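Local structure of non-toxic crystal protein (Bacillus thuringiensis, 2D42) at residues 4-9 and 33-38; 72-77 and 141-146; 150-155 and 238-243; 198-203 and 216-221. The protein is a non-toxic component of parasporal crystals with the architecture of a beta-pore-forming toxin, although its biological role remains to be established. All blocks are in the same frame, centred on the assembly; numbering follows the deposited sequence.

Contact 1: 4-9 and 33-38; sequences NLLREL and NPIRIA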
loop_
_atom_site.group_PDB
_atom_site.type_symbol
_atom_site.label_atom_id
_atom_site.label_comp_id
_atom_site.label_asym_id
_atom_site.label_seq_id
_atom_site.Cartn_x
_atom_site.Cartn_y
_atom_site.Cartn_z
ATOM N N ASN A 4 -12.227 0.095 -16.524
ATOM C CA ASN A 4 -12.061 1.449 -17.033
ATOM C C ASN A 4 -13.429 2.125 -17.023
ATOM O O ASN A 4 -14.305 1.774 -17.815
ATOM C CB ASN A 4 -11.506 1.434 -18.458
ATOM C CG ASN A 4 -11.193 2.821 -18.958
ATOM O OD1 ASN A 4 -10.033 3.205 -19.071
ATOM N ND2 ASN A 4 -12.230 3.594 -19.237
ATOM N N LEU A 5 -13.605 3.094 -16.131
ATOM C CA LEU A 5 -14.881 3.785 -16.003
ATOM C C LEU A 5 -15.363 4.507 -17.257
ATOM O O LEU A 5 -16.573 4.569 -17.501
ATOM C CB LEU A 5 -14.834 4.753 -14.817
ATOM C CG LEU A 5 -14.667 4.041 -13.466
ATOM C CD1 LEU A 5 -14.390 5.053 -12.374
ATOM C CD2 LEU A 5 -15.917 3.235 -13.144
ATOM N N LEU A 6 -14.439 5.062 -18.040
ATOM C CA LEU A 6 -14.814 5.756 -19.274
ATOM C C LEU A 6 -15.319 4.747 -20.298
ATOM O O LEU A 6 -16.222 5.037 -21.081
ATOM C CB LEU A 6 -13.621 6.526 -19.847
ATOM C CG LEU A 6 -13.206 7.776 -19.067
ATOM C CD1 LEU A 6 -11.973 8.379 -19.706
ATOM C CD2 LEU A 6 -14.340 8.785 -19.060
ATOM N N ARG A 7 -14.725 3.558 -20.284
ATOM C CA ARG A 7 -15.123 2.483 -21.182
ATOM C C ARG A 7 -16.551 2.051 -20.831
ATOM O O ARG A 7 -17.377 1.817 -21.721
ATOM C CB ARG A 7 -14.151 1.304 -21.041
ATOM C CG ARG A 7 -14.596 0.021 -21.725
ATOM C CD ARG A 7 -14.802 0.210 -23.220
ATOM N NE ARG A 7 -15.367 -0.991 -23.826
ATOM C CZ ARG A 7 -16.033 -1.009 -24.979
ATOM N NH1 ARG A 7 -16.219 0.116 -25.659
ATOM N NH2 ARG A 7 -16.522 -2.152 -25.445
ATOM N N GLU A 8 -16.838 1.951 -19.532
ATOM C CA GLU A 8 -18.170 1.574 -19.069
ATOM C C GLU A 8 -19.184 2.629 -19.531
ATOM O O GLU A 8 -20.304 2.296 -19.915
ATOM C CB GLU A 8 -18.213 1.477 -17.538
ATOM C CG GLU A 8 -17.343 0.386 -16.921
ATOM C CD GLU A 8 -17.761 -1.021 -17.335
ATOM O OE1 GLU A 8 -18.972 -1.333 -17.292
ATOM O OE2 GLU A 8 -16.869 -1.820 -17.689
ATOM N N LEU A 9 -18.780 3.898 -19.482
ATOM C CA LEU A 9 -19.642 5.012 -19.896
ATOM C C LEU A 9 -19.963 4.847 -21.387
ATOM O O LEU A 9 -21.107 4.984 -21.811
ATOM C CB LEU A 9 -18.929 6.356 -19.653
ATOM C CG LEU A 9 -19.652 7.628 -20.123
ATOM C CD1 LEU A 9 -20.966 7.784 -19.360
ATOM C CD2 LEU A 9 -18.754 8.845 -19.920
ATOM N N ASN A 33 -18.426 17.924 -12.291
ATOM C CA ASN A 33 -18.634 16.877 -11.294
ATOM C C ASN A 33 -18.095 15.636 -11.990
ATOM O O ASN A 33 -18.841 14.728 -12.347
ATOM C CB ASN A 33 -20.117 16.695 -10.975
ATOM C CG ASN A 33 -20.346 15.828 -9.742
ATOM O OD1 ASN A 33 -21.425 15.256 -9.552
ATOM N ND2 ASN A 33 -19.332 15.739 -8.889
ATOM N N PRO A 34 -16.774 15.583 -12.179
ATOM C CA PRO A 34 -16.116 14.463 -12.851
ATOM C C PRO A 34 -16.255 13.087 -12.231
ATOM O O PRO A 34 -16.461 12.942 -11.027
ATOM C CB PRO A 34 -14.666 14.916 -12.919
ATOM C CG PRO A 34 -14.514 15.699 -11.651
ATOM C CD PRO A 34 -15.780 16.519 -11.621
ATOM N N ILE A 35 -16.152 12.077 -13.088
ATOM C CA ILE A 35 -16.195 10.694 -12.646
ATOM C C ILE A 35 -14.957 10.642 -11.768
ATOM O O ILE A 35 -13.878 11.009 -12.213
ATOM C CB ILE A 35 -16.002 9.730 -13.827
ATOM C CG1 ILE A 35 -17.222 9.790 -14.749
ATOM C CG2 ILE A 35 -15.771 8.308 -13.312
ATOM C CD1 ILE A 35 -17.018 9.086 -16.065
ATOM N N ARG A 36 -15.094 10.216 -10.522
ATOM C CA ARG A 36 -13.921 10.189 -9.676
ATOM C C ARG A 36 -13.803 8.977 -8.773
ATOM O O ARG A 36 -14.766 8.254 -8.526
ATOM C CB ARG A 36 -13.847 11.463 -8.823
ATOM C CG ARG A 36 -14.778 11.481 -7.633
ATOM C CD ARG A 36 -14.402 12.595 -6.647
ATOM N NE ARG A 36 -14.474 13.921 -7.261
ATOM C CZ ARG A 36 -13.423 14.684 -7.553
ATOM N NH1 ARG A 36 -12.189 14.272 -7.286
ATOM N NH2 ARG A 36 -13.608 15.871 -8.114
ATOM N N ILE A 37 -12.588 8.791 -8.277
ATOM C CA ILE A 37 -12.240 7.710 -7.378
ATOM C C ILE A 37 -11.782 8.408 -6.114
ATOM O O ILE A 37 -10.924 9.289 -6.172
ATOM C CB ILE A 37 -11.085 6.862 -7.971
ATOM C CG1 ILE A 37 -11.646 5.930 -9.048
ATOM C CG2 ILE A 37 -10.356 6.096 -6.862
ATOM C CD1 ILE A 37 -10.578 5.266 -9.901
ATOM N N ALA A 38 -12.368 8.027 -4.985
ATOM C CA ALA A 38 -12.032 8.633 -3.703
ATOM C C ALA A 38 -12.046 7.631 -2.557
ATOM O O ALA A 38 -12.549 6.514 -2.697
ATOM C CB ALA A 38 -13.022 9.765 -3.399
#
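Leu-5 and Ile-35 bring the first turn of helix 5-19 up to the loop that leads into strand 36-43, with Leu-5 CA and Ile-35 CA 7.8 Å apart. That spacing leaves the meeting to side chains. The helix starts behind Asn-4, its N-cap residue, and is already regular within the segment: Leu-9 N donates to Leu-5 O at 3.0 Å. This spacing of four residues puts Leu-5 and Leu-9 on the same flank, both directed at segment 33-38.

Ile-35 is the hub, and its two ends have different partners. Its CG2 branch lies 3.7 Å from Leu-5 CD1, and the two side chains slide past each other in opposite directions instead of meeting end on. The longer branch carries CD1 to the helix between two leucines, 4.0 Å from Leu-6 CD2 and 4.2 Å from Leu-9 CD2. Ile-35 CG1 stands anti to the carbonyl carbon (chi1 -69°), which sends CG2 and CD1 to different leucines. The branching gives Ile-35 two methyl ends, CG2 for Leu-5 and CD1 for Leu-6 and Leu-9, and leucine's branched tip suits a helix flank facing an apolar partner. Ile-37, two residues on and already within strand 36-43, adds a looser touch through CG1, 4.4 Å from Leu-5 CD1.

Ser-29 holds Ile-35 N with its hydroxyl, and Leu-5 also packs on Val-93, Val-173 and Leu-203, so the cluster is closed by neighbouring strands and a second helix. The arrangement is a small hydrophobic core of the helix-on-sheet kind, the amino-terminal helix lying against the long-stranded sheet of this toxin-like fold.

Contact 2: 72-77 and 141-146; sequences EGVFSF and SQTIRV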
loop_
_atom_site.group_PDB
_atom_site.type_symbol
_atom_site.label_atom_id
_atom_site.label_comp_id
_atom_site.label_asym_id
_atom_site.label_seq_id
_atom_site.Cartn_x
_atom_site.Cartn_y
_atom_site.Cartn_z
ATOM N N GLU A 72 33.139 1.187 33.885
ATOM C CA GLU A 72 31.821 1.155 33.274
ATOM C C GLU A 72 31.951 1.515 31.801
ATOM O O GLU A 72 32.654 2.459 31.437
ATOM C CB GLU A 72 30.877 2.149 33.957
ATOM C CG GLU A 72 30.600 1.856 35.422
ATOM C CD GLU A 72 30.017 0.468 35.643
ATOM O OE1 GLU A 72 28.901 0.202 35.145
ATOM O OE2 GLU A 72 30.679 -0.355 36.314
ATOM N N GLY A 73 31.279 0.749 30.955
ATOM C CA GLY A 73 31.324 1.015 29.533
ATOM C C GLY A 73 29.906 1.227 29.046
ATOM O O GLY A 73 28.959 0.740 29.653
ATOM N N VAL A 74 29.750 1.971 27.964
ATOM C CA VAL A 74 28.429 2.215 27.412
ATOM C C VAL A 74 28.516 2.174 25.894
ATOM O O VAL A 74 29.337 2.873 25.292
ATOM C CB VAL A 74 27.865 3.600 27.842
ATOM C CG1 VAL A 74 26.569 3.887 27.101
ATOM C CG2 VAL A 74 27.586 3.612 29.350
ATOM N N PHE A 75 27.692 1.323 25.294
ATOM C CA PHE A 75 27.618 1.203 23.846
ATOM C C PHE A 75 26.401 2.011 23.408
ATOM O O PHE A 75 25.278 1.722 23.818
ATOM C CB PHE A 75 27.410 -0.255 23.417
ATOM C CG PHE A 75 28.607 -1.135 23.636
ATOM C CD1 PHE A 75 29.740 -0.998 22.844
ATOM C CD2 PHE A 75 28.594 -2.113 24.624
ATOM C CE1 PHE A 75 30.846 -1.824 23.033
ATOM C CE2 PHE A 75 29.701 -2.948 24.822
ATOM C CZ PHE A 75 30.825 -2.801 24.023
ATOM N N SER A 76 26.624 3.034 22.596
ATOM C CA SER A 76 25.522 3.835 22.090
ATOM C C SER A 76 25.426 3.600 20.578
ATOM O O SER A 76 26.305 4.010 19.815
ATOM C CB SER A 76 25.751 5.318 22.374
ATOM O OG SER A 76 24.788 6.082 21.680
ATOM N N PHE A 77 24.344 2.950 20.159
ATOM C CA PHE A 77 24.127 2.627 18.758
ATOM C C PHE A 77 23.034 3.454 18.091
ATOM O O PHE A 77 22.022 3.786 18.701
ATOM C CB PHE A 77 23.755 1.148 18.618
ATOM C CG PHE A 77 24.872 0.196 18.944
ATOM C CD1 PHE A 77 25.968 0.067 18.093
ATOM C CD2 PHE A 77 24.807 -0.604 20.081
ATOM C CE1 PHE A 77 26.983 -0.853 18.369
ATOM C CE2 PHE A 77 25.814 -1.521 20.367
ATOM C CZ PHE A 77 26.902 -1.647 19.509
ATOM N N SER A 141 21.169 1.790 23.497
ATOM C CA SER A 141 22.412 1.876 24.240
ATOM C C SER A 141 22.439 0.756 25.256
ATOM O O SER A 141 21.409 0.160 25.557
ATOM C CB SER A 141 22.535 3.225 24.949
ATOM O OG SER A 141 21.634 3.303 26.039
ATOM N N GLN A 142 23.619 0.467 25.779
ATOM C CA GLN A 142 23.772 -0.594 26.763
ATOM C C GLN A 142 24.967 -0.319 27.659
ATOM O O GLN A 142 26.086 -0.127 27.177
ATOM C CB GLN A 142 23.975 -1.938 26.065
ATOM C CG GLN A 142 24.351 -3.083 27.006
ATOM C CD GLN A 142 23.197 -3.529 27.871
ATOM O OE1 GLN A 142 22.181 -4.000 27.366
ATOM N NE2 GLN A 142 23.341 -3.378 29.182
ATOM N N THR A 143 24.730 -0.312 28.964
ATOM C CA THR A 143 25.793 -0.078 29.921
ATOM C C THR A 143 26.317 -1.430 30.358
ATOM O O THR A 143 25.555 -2.385 30.493
ATOM C CB THR A 143 25.275 0.700 31.135
ATOM O OG1 THR A 143 24.643 1.902 30.678
ATOM C CG2 THR A 143 26.426 1.069 32.059
ATOM N N ILE A 144 27.619 -1.506 30.586
ATOM C CA ILE A 144 28.247 -2.760 30.960
ATOM C C ILE A 144 29.418 -2.520 31.895
ATOM O O ILE A 144 30.067 -1.482 31.829
ATOM C CB ILE A 144 28.780 -3.485 29.696
ATOM C CG1 ILE A 144 29.305 -4.867 30.061
ATOM C CG2 ILE A 144 29.889 -2.660 29.046
ATOM C CD1 ILE A 144 28.223 -5.800 30.533
ATOM N N ARG A 145 29.685 -3.480 32.768
ATOM C CA ARG A 145 30.811 -3.358 33.670
ATOM C C ARG A 145 31.890 -4.254 33.111
ATOM O O ARG A 145 31.723 -5.470 33.033
ATOM C CB ARG A 145 30.441 -3.801 35.087
ATOM C CG ARG A 145 31.621 -3.762 36.047
ATOM C CD ARG A 145 31.188 -3.978 37.491
ATOM N NE ARG A 145 30.316 -2.901 37.955
ATOM C CZ ARG A 145 29.859 -2.790 39.199
ATOM N NH1 ARG A 145 30.189 -3.694 40.115
ATOM N NH2 ARG A 145 29.075 -1.771 39.528
ATOM N N VAL A 146 32.997 -3.653 32.701
ATOM C CA VAL A 146 34.082 -4.430 32.135
ATOM C C VAL A 146 35.141 -4.709 33.181
ATOM O O VAL A 146 35.857 -3.805 33.613
ATOM C CB VAL A 146 34.747 -3.708 30.959
ATOM C CG1 VAL A 146 35.732 -4.646 30.290
ATOM C CG2 VAL A 146 33.685 -3.229 29.975
#
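Gly-73 and Ile-144 form one of two hydrogen-bonded pairs that join these antiparallel strands, whose directions differ by 154°. Gly-73 N reaches Ile-144 O at 2.7 Å in a nearly linear bond, and Ile-144 N returns one to Gly-73 O at 2.8 Å. Phe-75 and Gln-142 repeat the exchange, with Phe-75 N 2.9 Å from Gln-142 O. CA-H...O contacts fill the intervals, as where Val-74 CA comes 3.3 Å from Gln-142 O.

Charge enters at Glu-72 and Arg-145, a non-hydrogen-bonded pair. Arg-145 NE meets the syn lone pair of Glu-72 OE2 at 3.1 Å in a salt bridge; the bend of Glu-72 at chi2 turns the carboxylate toward Arg-145 on the neighbouring strand, and its plane stands 89° from the guanidinium.

Van der Waals packing differs on the two faces. Beside Glu-72, Val-74 CG2 lies 3.9 Å from Thr-143 CG2. On the other face, Ile-144 CG1 is anti to the backbone N (chi1 -174°), which places CG2 between that N and the carbonyl carbon, beside Gly-73 and 3.6 Å from Gly-73 O. The same methyl makes the apolar pair with Phe-75 CE2, at 4.2 Å, and that ring continues onto Arg-61 and Ile-63.

The chemistry is two-sided: charged and hydroxyl residues with a valine suit the water-facing surface, while phenylalanine and isoleucine turn inward to a second layer of strands, and the Gln-142 amide on their face bonds to its own strand's backbone.

Contact 3: 150-155 and 238-243; sequences HRATGV and IDVVIE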
loop_
_atom_site.group_PDB
_atom_site.type_symbol
_atom_site.label_atom_id
_atom_site.label_comp_id
_atom_site.label_asym_id
_atom_site.label_seq_id
_atom_site.Cartn_x
_atom_site.Cartn_y
_atom_site.Cartn_z
ATOM N N HIS A 150 39.756 -7.479 30.713
ATOM C CA HIS A 150 38.677 -8.106 29.952
ATOM C C HIS A 150 38.283 -7.187 28.791
ATOM O O HIS A 150 38.622 -6.001 28.779
ATOM C CB HIS A 150 37.434 -8.301 30.827
ATOM C CG HIS A 150 37.459 -9.533 31.674
ATOM N ND1 HIS A 150 38.394 -9.741 32.666
ATOM C CD2 HIS A 150 36.646 -10.616 31.690
ATOM C CE1 HIS A 150 38.154 -10.898 33.257
ATOM N NE2 HIS A 150 37.098 -11.449 32.684
ATOM N N ARG A 151 37.573 -7.734 27.815
ATOM C CA ARG A 151 37.102 -6.930 26.699
ATOM C C ARG A 151 35.609 -7.202 26.584
ATOM O O ARG A 151 35.154 -8.327 26.842
ATOM C CB ARG A 151 37.793 -7.314 25.383
ATOM C CG ARG A 151 37.253 -8.576 24.733
ATOM C CD ARG A 151 37.601 -8.646 23.242
ATOM N NE ARG A 151 39.037 -8.711 23.020
ATOM C CZ ARG A 151 39.806 -9.723 23.411
ATOM N NH1 ARG A 151 39.271 -10.760 24.042
ATOM N NH2 ARG A 151 41.113 -9.694 23.184
ATOM N N ALA A 152 34.849 -6.171 26.227
ATOM C CA ALA A 152 33.412 -6.312 26.054
ATOM C C ALA A 152 33.097 -6.091 24.585
ATOM O O ALA A 152 33.486 -5.079 23.995
ATOM C CB ALA A 152 32.660 -5.293 26.908
ATOM N N THR A 153 32.402 -7.044 23.986
ATOM C CA THR A 153 32.037 -6.922 22.588
ATOM C C THR A 153 30.535 -6.785 22.488
ATOM O O THR A 153 29.794 -7.719 22.790
ATOM C CB THR A 153 32.504 -8.142 21.791
ATOM O OG1 THR A 153 33.928 -8.228 21.881
ATOM C CG2 THR A 153 32.104 -8.018 20.331
ATOM N N GLY A 154 30.092 -5.592 22.108
ATOM C CA GLY A 154 28.673 -5.346 21.964
ATOM C C GLY A 154 28.226 -5.479 20.517
ATOM O O GLY A 154 28.735 -4.785 19.641
ATOM N N VAL A 155 27.263 -6.365 20.279
ATOM C CA VAL A 155 26.726 -6.612 18.941
ATOM C C VAL A 155 25.281 -6.126 18.903
ATOM O O VAL A 155 24.461 -6.534 19.727
ATOM C CB VAL A 155 26.763 -8.132 18.597
ATOM C CG1 VAL A 155 26.062 -8.391 17.278
ATOM C CG2 VAL A 155 28.217 -8.612 18.520
ATOM N N ILE A 238 20.859 -5.872 21.930
ATOM C CA ILE A 238 22.269 -5.579 22.104
ATOM C C ILE A 238 22.778 -6.713 22.978
ATOM O O ILE A 238 22.300 -6.905 24.089
ATOM C CB ILE A 238 22.539 -4.243 22.817
ATOM C CG1 ILE A 238 22.124 -3.069 21.921
ATOM C CG2 ILE A 238 24.026 -4.149 23.154
ATOM C CD1 ILE A 238 22.345 -1.690 22.542
ATOM N N ASP A 239 23.713 -7.494 22.455
ATOM C CA ASP A 239 24.282 -8.590 23.216
ATOM C C ASP A 239 25.756 -8.300 23.456
ATOM O O ASP A 239 26.499 -7.967 22.536
ATOM C CB ASP A 239 24.106 -9.910 22.466
ATOM C CG ASP A 239 22.644 -10.292 22.315
ATOM O OD1 ASP A 239 22.000 -10.628 23.334
ATOM O OD2 ASP A 239 22.136 -10.243 21.182
ATOM N N VAL A 240 26.166 -8.426 24.709
ATOM C CA VAL A 240 27.540 -8.158 25.082
ATOM C C VAL A 240 28.257 -9.402 25.596
ATOM O O VAL A 240 27.832 -10.020 26.568
ATOM C CB VAL A 240 27.602 -7.076 26.166
ATOM C CG1 VAL A 240 29.049 -6.722 26.474
ATOM C CG2 VAL A 240 26.821 -5.848 25.714
ATOM N N VAL A 241 29.338 -9.766 24.920
ATOM C CA VAL A 241 30.143 -10.900 25.327
ATOM C C VAL A 241 31.358 -10.309 26.034
ATOM O O VAL A 241 32.119 -9.538 25.441
ATOM C CB VAL A 241 30.618 -11.730 24.120
ATOM C CG1 VAL A 241 31.663 -12.749 24.572
ATOM C CG2 VAL A 241 29.431 -12.446 23.478
ATOM N N ILE A 242 31.517 -10.651 27.307
ATOM C CA ILE A 242 32.634 -10.164 28.107
ATOM C C ILE A 242 33.613 -11.319 28.287
ATOM O O ILE A 242 33.220 -12.416 28.678
ATOM C CB ILE A 242 32.152 -9.686 29.487
ATOM C CG1 ILE A 242 31.253 -8.465 29.323
ATOM C CG2 ILE A 242 33.341 -9.355 30.376
ATOM C CD1 ILE A 242 30.566 -8.055 30.598
ATOM N N GLU A 243 34.883 -11.084 27.994
ATOM C CA GLU A 243 35.867 -12.146 28.125
ATOM C C GLU A 243 37.235 -11.627 28.544
ATOM O O GLU A 243 37.586 -10.477 28.276
ATOM C CB GLU A 243 35.975 -12.912 26.805
ATOM C CG GLU A 243 36.386 -12.056 25.626
ATOM C CD GLU A 243 36.131 -12.734 24.291
ATOM O OE1 GLU A 243 36.515 -12.163 23.247
ATOM O OE2 GLU A 243 35.541 -13.836 24.281
HETATM O O HOH W 1 34.448 -10.076 23.933
HETATM O O HOH W 2 22.902 -8.727 19.305
#
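The His-150 ring lies obliquely beside Glu-243 and Ile-242 near the end of strand 219-244, with CD2 3.4 Å from Glu-243 C and 3.8 Å from Ile-242 CG2; its ND1 is hydrogen-bonded to Pro-148 O. The Arg-151 guanidinium has the Glu-243 CG methylene at its edge, in plane. Glu-243 OE1 lies oblique to that group, 3.2 Å from Arg-151 NH1, in a salt bridge whose hydrogen bond is weak. The carboxylate stands nearly perpendicular to the guanidinium, at 89°, and the bend of Arg-151 at chi3 (63°) brings NH1 back over the neighbouring strand.

The strands that carry these groups run antiparallel, with reciprocal backbone bonds at Arg-151/Glu-243, Thr-153/Val-241 and Val-155/Asp-239. Water 1 links Thr-153 OG1 to Val-241 O, to which it donates at 2.8 Å, giving that carbonyl a second donor besides Thr-153 N. On the other face Ala-152 CB touches Val-240 CG1 at 3.9 Å, and Gly-154 is the pair of Val-240.

The backbone ladder therefore carries the strand pairing, while a salt bridge with a weak hydrogen bond and a water add polar links on one face; on the other, small alanine and glycine sit beside valine and isoleucine, and the Phe-75 ring packs there.

Contact 4: 198-203 and 216-221; sequences NIIDVL and EQNRAY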
loop_
_atom_site.group_PDB
_atom_site.type_symbol
_atom_site.label_atom_id
_atom_site.label_comp_id
_atom_site.label_asym_id
_atom_site.label_seq_id
_atom_site.Cartn_x
_atom_site.Cartn_y
_atom_site.Cartn_z
ATOM N N ASN A 198 -25.320 9.767 -14.182
ATOM C CA ASN A 198 -24.637 9.526 -12.928
ATOM C C ASN A 198 -23.855 8.232 -13.163
ATOM O O ASN A 198 -24.398 7.265 -13.710
ATOM C CB ASN A 198 -25.659 9.329 -11.811
ATOM C CG ASN A 198 -25.033 9.368 -10.431
ATOM O OD1 ASN A 198 -23.946 8.831 -10.207
ATOM N ND2 ASN A 198 -25.730 9.994 -9.493
ATOM N N ILE A 199 -22.587 8.208 -12.766
ATOM C CA ILE A 199 -21.778 7.011 -12.967
ATOM C C ILE A 199 -22.370 5.784 -12.265
ATOM O O ILE A 199 -22.148 4.656 -12.698
ATOM C CB ILE A 199 -20.316 7.228 -12.492
ATOM C CG1 ILE A 199 -19.432 6.071 -12.979
ATOM C CG2 ILE A 199 -20.261 7.320 -10.961
ATOM C CD1 ILE A 199 -19.359 5.942 -14.504
ATOM N N ILE A 200 -23.135 5.992 -11.195
ATOM C CA ILE A 200 -23.722 4.849 -10.493
ATOM C C ILE A 200 -24.792 4.166 -11.340
ATOM O O ILE A 200 -24.989 2.951 -11.250
ATOM C CB ILE A 200 -24.339 5.255 -9.128
ATOM C CG1 ILE A 200 -25.583 6.119 -9.337
ATOM C CG2 ILE A 200 -23.295 5.995 -8.286
ATOM C CD1 ILE A 200 -26.309 6.459 -8.045
ATOM N N ASP A 201 -25.481 4.942 -12.175
ATOM C CA ASP A 201 -26.516 4.378 -13.030
ATOM C C ASP A 201 -25.876 3.610 -14.176
ATOM O O ASP A 201 -26.438 2.629 -14.670
ATOM C CB ASP A 201 -27.425 5.479 -13.571
ATOM C CG ASP A 201 -28.189 6.198 -12.471
ATOM O OD1 ASP A 201 -28.805 5.516 -11.625
ATOM O OD2 ASP A 201 -28.178 7.447 -12.456
ATOM N N VAL A 202 -24.696 4.056 -14.592
ATOM C CA VAL A 202 -23.961 3.395 -15.669
ATOM C C VAL A 202 -23.508 2.009 -15.201
ATOM O O VAL A 202 -23.700 1.009 -15.899
ATOM C CB VAL A 202 -22.711 4.213 -16.075
ATOM C CG1 VAL A 202 -21.835 3.407 -17.020
ATOM C CG2 VAL A 202 -23.138 5.510 -16.734
ATOM N N LEU A 203 -22.909 1.968 -14.013
ATOM C CA LEU A 203 -22.410 0.728 -13.422
ATOM C C LEU A 203 -23.549 -0.237 -13.147
ATOM O O LEU A 203 -23.429 -1.440 -13.366
ATOM C CB LEU A 203 -21.663 1.032 -12.114
ATOM C CG LEU A 203 -20.401 1.892 -12.269
ATOM C CD1 LEU A 203 -19.915 2.381 -10.921
ATOM C CD2 LEU A 203 -19.328 1.079 -12.974
ATOM N N GLU A 216 -29.014 6.054 -2.237
ATOM C CA GLU A 216 -29.077 6.873 -1.033
ATOM C C GLU A 216 -27.900 7.840 -0.938
ATOM O O GLU A 216 -28.090 9.052 -0.856
ATOM C CB GLU A 216 -29.086 5.986 0.216
ATOM C CG GLU A 216 -30.387 5.227 0.487
ATOM C CD GLU A 216 -30.672 4.134 -0.527
ATOM O OE1 GLU A 216 -29.762 3.319 -0.808
ATOM O OE2 GLU A 216 -31.818 4.084 -1.032
ATOM N N GLN A 217 -26.687 7.298 -0.955
ATOM C CA GLN A 217 -25.481 8.113 -0.844
ATOM C C GLN A 217 -24.949 8.587 -2.194
ATOM O O GLN A 217 -23.898 9.229 -2.267
ATOM C CB GLN A 217 -24.393 7.327 -0.108
ATOM C CG GLN A 217 -24.843 6.755 1.227
ATOM C CD GLN A 217 -23.731 6.016 1.949
ATOM O OE1 GLN A 217 -22.780 6.626 2.440
ATOM N NE2 GLN A 217 -23.841 4.692 2.009
ATOM N N ASN A 218 -25.675 8.257 -3.257
ATOM C CA ASN A 218 -25.298 8.657 -4.606
ATOM C C ASN A 218 -23.854 8.276 -4.928
ATOM O O ASN A 218 -23.070 9.087 -5.423
ATOM C CB ASN A 218 -25.495 10.167 -4.757
ATOM C CG ASN A 218 -25.206 10.649 -6.150
ATOM O OD1 ASN A 218 -25.678 10.069 -7.126
ATOM N ND2 ASN A 218 -24.426 11.718 -6.258
ATOM N N ARG A 219 -23.511 7.025 -4.662
ATOM C CA ARG A 219 -22.156 6.561 -4.903
ATOM C C ARG A 219 -22.131 5.061 -5.100
ATOM O O ARG A 219 -23.102 4.355 -4.800
ATOM C CB ARG A 219 -21.268 6.920 -3.711
ATOM C CG ARG A 219 -21.716 6.225 -2.428
ATOM C CD ARG A 219 -20.952 6.706 -1.214
ATOM N NE ARG A 219 -21.102 8.140 -0.993
ATOM C CZ ARG A 219 -20.724 8.753 0.123
ATOM N NH1 ARG A 219 -20.183 8.045 1.100
ATOM N NH2 ARG A 219 -20.883 10.064 0.267
ATOM N N ALA A 220 -21.008 4.581 -5.616
ATOM C CA ALA A 220 -20.818 3.160 -5.830
ATOM C C ALA A 220 -19.577 2.785 -5.035
ATOM O O ALA A 220 -18.593 3.519 -5.032
ATOM C CB ALA A 220 -20.613 2.870 -7.306
ATOM N N TYR A 221 -19.630 1.658 -4.335
ATOM C CA TYR A 221 -18.484 1.221 -3.557
ATOM C C TYR A 221 -17.771 0.124 -4.337
ATOM O O TYR A 221 -18.373 -0.886 -4.701
ATOM C CB TYR A 221 -18.926 0.698 -2.185
ATOM C CG TYR A 221 -19.346 1.783 -1.214
ATOM C CD1 TYR A 221 -20.667 2.226 -1.148
ATOM C CD2 TYR A 221 -18.411 2.372 -0.362
ATOM C CE1 TYR A 221 -21.054 3.240 -0.244
ATOM C CE2 TYR A 221 -18.781 3.382 0.536
ATOM C CZ TYR A 221 -20.101 3.811 0.592
ATOM O OH TYR A 221 -20.452 4.806 1.488
HETATM O O HOH W 3 -22.319 9.825 -8.286
#
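A helix N-cap meets a G1 beta bulge here: Asn-198, the residue before helix 199-206, faces Asn-218, the first bulge residue, just before strand 219-244. Asn-198 OD1 accepts from Ile-200 N at 3.1 Å in a nearly straight bond, the donor standing above the carbonyl plane and not on a lone pair. Asparagine suits an N-cap because its short amide can fold back onto first-turn N-H groups, which have no preceding helical carbonyl. CG anti to the backbone N (chi1 -168°) sets the amide between the helix start and Asn-218, and its turn about chi2 sends ND2 to Asn-218 OD1. That hydrogen bond is modelled at 2.4 Å, too short for its length to be trusted, with the two amide planes 83° apart. Water 3 makes a second bridge, donating to Asn-198 OD1 at 2.7 Å and to Asn-218 O.

In the bulge, Asn-218 and Arg-219 together oppose Ser-214 of strand 211-214. Asn-218 has positive backbone angles (phi 52°), a left-handed conformation that asparagine tolerates better than most residues other than glycine.

Deeper in, aliphatic side chains pack on the strand. Ile-200 CG2 presses on its backbone, 3.5 Å from Arg-219 C, and Ile-200 CD1 lies 3.8 Å from Asn-218 OD1. The apolar pairs are Ile-200 CG2 with Ala-220 CB at 4.2 Å and, one helical turn on, Leu-203 CD1 with Ala-220 CB at 3.7 Å, the small methyl allowing the helix to lie close. Arg-219 points away from the helix, where its NH1 donates to Tyr-221 OH, and Ile-213 packs against both Ile-200 and Ala-220.

In the fold
The four contacts fall into two clusters at opposite sides of the centre of an elongated chain. Contacts 1 and 4, with centres about 10 Å apart, share one core: Leu-5 CD2 meets Leu-203 CD2 at 4.0 Å, and Ile-35 CD1 meets Ile-199 CD1 at 4.2 Å. Contacts 2 and 3, with centres about 9 Å apart, face each other much as the layers of a beta sandwich do, the Phe-75 ring reaching Gly-154. About 65 Å separates the centres of contacts 3 and 4, yet strand 219-244 runs through both. Such long strands spanning the molecule are consistent with the kinship to beta-pore-forming toxins of the epsilon toxin and mosquitocidal toxin family.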